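Local coordinates for protein alcohol dehydrogenase (Escherichia coli, PDB 5VM2) that probably oxidises an alcohol group of a still unidentified substrate with NAD or NADP, as a zinc-containing member of the medium-chain alcohol dehydrogenase family, at residues A[42-45]-A[46-50]; A[295-298]-A[299-303]. One frame throughout, in Å; residues are numbered along the deposited sequence.

Contact 1: residues A[42-45]-A[46-50]; sequences DVHG and FESGP
His44 and Ser48 meet one turn apart on helix 41-48: Ser48 OG lies 3.4 Å from His44 CE1, an oblique approach to the imidazole that is a van der Waals contact. His44 CG is swung anti to the backbone N (chi1 174°), which tilts the outward-pointing ring towards Ser48 in the next turn. One face of the same turn carries Val43 and Glu47, side by side and pointing the same way, with Val43 CG1 4.0 Å from Glu47 OE2; the methylenes of Glu47 fold back over the backbone, CG coming 3.3 Å from Val43 O. Beneath these side chains run four successive i to i+4 bonds. Phe46 N reaches Asp42 O at 2.8 Å, Glu47 N binds Val43 O, Ser48 N binds His44 O, and Gly49 N closes the series on Gly45 O at 2.7 Å. The last is the most bent, its C=O...N angle only 136°, as the chain turns off at Gly49, whose phi is positive (74°), and Pro50 leads away. Further out, Phe46 meets the ring of Phe328 and Val43 touches Ser331 and Val332, so helix 324-333 covers this flank, while the ring of Phe51 lies against His44. At the inner end Asp42 OD1 accepts a bond from the backbone N of the oxidised cysteine at position 39, and OD2 is weakly bonded to His65, a magnesium ligand here. Asp42 is thus a second-shell residue of the metal site, and its carboxylate might orient and polarise the His65 imidazole.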
loop_
_atom_site.group_PDB
_atom_site.type_symbol
_atom_site.label_atom_id
_atom_site.label_comp_id
_atom_site.label_asym_id
_atom_site.label_seq_id
_atom_site.Cartn_x
_atom_site.Cartn_y
_atom_site.Cartn_z
ATOM N N ASP A 42 2.366 -9.139 1.495
ATOM C CA ASP A 42 3.373 -9.856 2.274
ATOM C C ASP A 42 2.745 -11.034 3.005
ATOM O O ASP A 42 3.315 -12.138 3.039
ATOM C CB ASP A 42 4.050 -8.902 3.264
ATOM C CG ASP A 42 4.343 -7.532 2.651
ATOM O OD1 ASP A 42 3.759 -6.512 3.107
ATOM O OD2 ASP A 42 5.160 -7.479 1.702
ATOM N N VAL A 43 1.565 -10.813 3.595
ATOM C CA VAL A 43 0.871 -11.887 4.299
ATOM C C VAL A 43 0.514 -13.007 3.334
ATOM O O VAL A 43 0.653 -14.193 3.655
ATOM C CB VAL A 43 -0.377 -11.337 5.015
ATOM C CG1 VAL A 43 -1.081 -12.443 5.791
ATOM C CG2 VAL A 43 0.007 -10.191 5.932
ATOM N N HIS A 44 0.053 -12.648 2.133
ATOM C CA HIS A 44 -0.232 -13.659 1.123
ATOM C C HIS A 44 1.040 -14.373 0.687
ATOM O O HIS A 44 1.028 -15.584 0.441
ATOM C CB HIS A 44 -0.929 -13.021 -0.077
ATOM C CG HIS A 44 -1.133 -13.960 -1.222
ATOM N ND1 HIS A 44 -1.957 -15.063 -1.143
ATOM C CD2 HIS A 44 -0.616 -13.967 -2.473
ATOM C CE1 HIS A 44 -1.941 -15.706 -2.297
ATOM N NE2 HIS A 44 -1.133 -15.061 -3.120
ATOM N N GLY A 45 2.150 -13.639 0.584
ATOM C CA GLY A 45 3.422 -14.284 0.303
ATOM C C GLY A 45 3.823 -15.261 1.392
ATOM O O GLY A 45 4.306 -16.358 1.108
ATOM N N PHE A 46 3.616 -14.876 2.653
ATOM C CA PHE A 46 3.921 -15.764 3.770
ATOM C C PHE A 46 3.054 -17.017 3.733
ATOM O O PHE A 46 3.524 -18.115 4.055
ATOM C CB PHE A 46 3.738 -15.000 5.083
ATOM C CG PHE A 46 3.631 -15.875 6.301
ATOM C CD1 PHE A 46 4.767 -16.385 6.910
ATOM C CD2 PHE A 46 2.393 -16.154 6.864
ATOM C CE1 PHE A 46 4.668 -17.176 8.043
ATOM C CE2 PHE A 46 2.286 -16.944 7.994
ATOM C CZ PHE A 46 3.427 -17.457 8.585
ATOM N N GLU A 47 1.791 -16.876 3.327
ATOM C CA GLU A 47 0.868 -18.006 3.337
ATOM C C GLU A 47 1.055 -18.930 2.142
ATOM O O GLU A 47 0.877 -20.146 2.273
ATOM C CB GLU A 47 -0.579 -17.507 3.362
ATOM C CG GLU A 47 -1.002 -16.834 4.653
ATOM C CD GLU A 47 -2.503 -16.644 4.735
ATOM O OE1 GLU A 47 -3.184 -17.516 5.317
ATOM O OE2 GLU A 47 -3.001 -15.626 4.207
ATOM N N SER A 48 1.402 -18.385 0.975
ATOM C CA SER A 48 1.384 -19.152 -0.262
ATOM C C SER A 48 2.716 -19.197 -0.997
ATOM O O SER A 48 2.853 -19.993 -1.932
ATOM C CB SER A 48 0.323 -18.588 -1.221
ATOM O OG SER A 48 -0.950 -18.533 -0.607
ATOM N N GLY A 49 3.688 -18.376 -0.619
ATOM C CA GLY A 49 4.844 -18.160 -1.453
ATOM C C GLY A 49 4.468 -17.298 -2.641
ATOM O O GLY A 49 3.285 -17.085 -2.925
ATOM N N PRO A 50 5.459 -16.777 -3.357
ATOM C CA PRO A 50 5.151 -15.917 -4.504
ATOM C C PRO A 50 4.482 -16.709 -5.615
ATOM O O PRO A 50 4.731 -17.904 -5.793
ATOM C CB PRO A 50 6.524 -15.391 -4.933
ATOM C CG PRO A 50 7.477 -16.444 -4.485
ATOM C CD PRO A 50 6.905 -17.018 -3.216
#

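Contact 2: residues A[295-298]-A[299-303]; sequences NRYP and VTIEA
Tyr297 and Ile301 pack one turn apart, the Ile301 CD1 methyl approaching the phenol obliquely at 4.4 Å from Tyr297 CD2. The Tyr137 ring meets the same phenol with planes about 35° apart, and Asn88, Pro91 and the magnesium ligand Glu152 also touch the Tyr297 side chain. The other flat group, the Arg296 guanidinium, leads away from the helix and gives its NE to His159. As helix 297-305 begins, Arg296 O accepts two bonds from Thr300, one turn on. Thr300 N lies 3.0 Å from Arg296 O, and Thr300 OG1 reaches the same Arg296 O at 2.6 Å from above the carbonyl plane. The hydroxyl gets there because it sits anti to the carbonyl carbon of Thr300 (chi1 -56°), folded back along the helix. Next come Ile301 N to Tyr297 O, almost straight at 175°, and Glu302 N to Pro298 O. Pro298, in the first turn, has no N-H to give. Val299 N donates to a water 3.0 Å away, which in turn donates to Asn295 O at 2.6 Å. Every amide from Val299 to Ala303 therefore has an acceptor, and a buried threonine hydroxyl is satisfied by the backbone as the helix begins.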
loop_
_atom_site.group_PDB
_atom_site.type_symbol
_atom_site.label_atom_id
_atom_site.label_comp_id
_atom_site.label_asym_id
_atom_site.label_seq_id
_atom_site.Cartn_x
_atom_site.Cartn_y
_atom_site.Cartn_z
ATOM N N ASN A 295 4.736 8.415 -9.478
ATOM C CA ASN A 295 5.024 9.822 -9.180
ATOM C C ASN A 295 4.194 10.359 -8.010
ATOM O O ASN A 295 3.857 11.546 -7.975
ATOM C CB ASN A 295 4.815 10.704 -10.419
ATOM C CG ASN A 295 5.448 10.116 -11.671
ATOM O OD1 ASN A 295 6.632 9.788 -11.682
ATOM N ND2 ASN A 295 4.654 9.976 -12.728
ATOM N N ARG A 296 3.921 9.511 -7.011
ATOM C CA ARG A 296 3.098 9.902 -5.870
ATOM C C ARG A 296 3.872 10.092 -4.575
ATOM O O ARG A 296 3.293 10.594 -3.604
ATOM C CB ARG A 296 1.991 8.867 -5.618
ATOM C CG ARG A 296 1.243 8.416 -6.852
ATOM C CD ARG A 296 0.564 9.581 -7.577
ATOM N NE ARG A 296 -0.347 9.083 -8.608
ATOM C CZ ARG A 296 -1.070 9.854 -9.412
ATOM N NH1 ARG A 296 -0.994 11.177 -9.322
ATOM N NH2 ARG A 296 -1.872 9.299 -10.312
ATOM N N TYR A 297 5.132 9.662 -4.507
ATOM C CA TYR A 297 5.838 9.708 -3.229
ATOM C C TYR A 297 5.999 11.130 -2.712
ATOM O O TYR A 297 5.673 11.372 -1.538
ATOM C CB TYR A 297 7.184 8.978 -3.339
ATOM C CG TYR A 297 7.161 7.602 -2.696
ATOM C CD1 TYR A 297 6.201 6.667 -3.061
ATOM C CD2 TYR A 297 8.086 7.245 -1.721
ATOM C CE1 TYR A 297 6.157 5.410 -2.479
ATOM C CE2 TYR A 297 8.055 5.981 -1.130
ATOM C CZ TYR A 297 7.085 5.070 -1.516
ATOM O OH TYR A 297 7.041 3.818 -0.941
ATOM N N PRO A 298 6.463 12.106 -3.500
ATOM C CA PRO A 298 6.635 13.454 -2.927
ATOM C C PRO A 298 5.347 14.050 -2.383
ATOM O O PRO A 298 5.335 14.551 -1.251
ATOM C CB PRO A 298 7.198 14.256 -4.106
ATOM C CG PRO A 298 7.911 13.232 -4.935
ATOM C CD PRO A 298 7.021 12.026 -4.863
ATOM N N VAL A 299 4.252 13.992 -3.147
ATOM C CA VAL A 299 3.006 14.595 -2.679
ATOM C C VAL A 299 2.460 13.852 -1.464
ATOM O O VAL A 299 1.800 14.454 -0.605
ATOM C CB VAL A 299 1.973 14.659 -3.824
ATOM C CG1 VAL A 299 1.481 13.268 -4.197
ATOM C CG2 VAL A 299 0.801 15.552 -3.428
ATOM N N THR A 300 2.729 12.547 -1.357
ATOM C CA THR A 300 2.256 11.788 -0.204
ATOM C C THR A 300 3.084 12.117 1.030
ATOM O O THR A 300 2.539 12.328 2.121
ATOM C CB THR A 300 2.305 10.289 -0.506
ATOM O OG1 THR A 300 1.551 10.016 -1.696
ATOM C CG2 THR A 300 1.739 9.485 0.657
ATOM N N ILE A 301 4.408 12.180 0.867
ATOM C CA ILE A 301 5.274 12.625 1.958
ATOM C C ILE A 301 4.858 14.017 2.427
ATOM O O ILE A 301 4.768 14.282 3.632
ATOM C CB ILE A 301 6.747 12.590 1.514
ATOM C CG1 ILE A 301 7.207 11.144 1.312
ATOM C CG2 ILE A 301 7.633 13.289 2.529
ATOM C CD1 ILE A 301 8.527 11.022 0.568
ATOM N N GLU A 302 4.611 14.926 1.474
ATOM C CA GLU A 302 4.093 16.256 1.805
ATOM C C GLU A 302 2.847 16.157 2.677
ATOM O O GLU A 302 2.737 16.822 3.711
ATOM C CB GLU A 302 3.736 17.029 0.532
ATOM C CG GLU A 302 4.859 17.619 -0.283
ATOM C CD GLU A 302 4.327 18.280 -1.551
ATOM O OE1 GLU A 302 3.297 18.983 -1.466
ATOM O OE2 GLU A 302 4.915 18.082 -2.634
ATOM N N ALA A 303 1.882 15.339 2.247
ATOM C CA ALA A 303 0.600 15.265 2.935
ATOM C C ALA A 303 0.764 14.744 4.356
ATOM O O ALA A 303 0.133 15.255 5.290
ATOM C CB ALA A 303 -0.366 14.387 2.141
HETATM O O HOH W 1 4.251 13.286 -6.042
#

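How the contacts relate
Both contacts are short helical segments, partly buried, but one lies at the C-terminal end of helix 41-48 and the other at the N-terminal end of helix 297-305. Contact 1 belongs to the GroES-like catalytic domain, and a glycine lets the chain leave; in contact 2 a water bridges Val299 N to the preceding loop and a proline occupies the first turn. Their centres are 28 Å apart, on opposite sides of the chain's centre, and they do not touch. Each has one residue near the magnesium: Asp42 is weakly hydrogen-bonded to a metal ligand, whereas Tyr297 merely packs against another. Exposed His44, Glu47 and Ser48 mark the surface of the first, Pro298 and Glu302 that of the second.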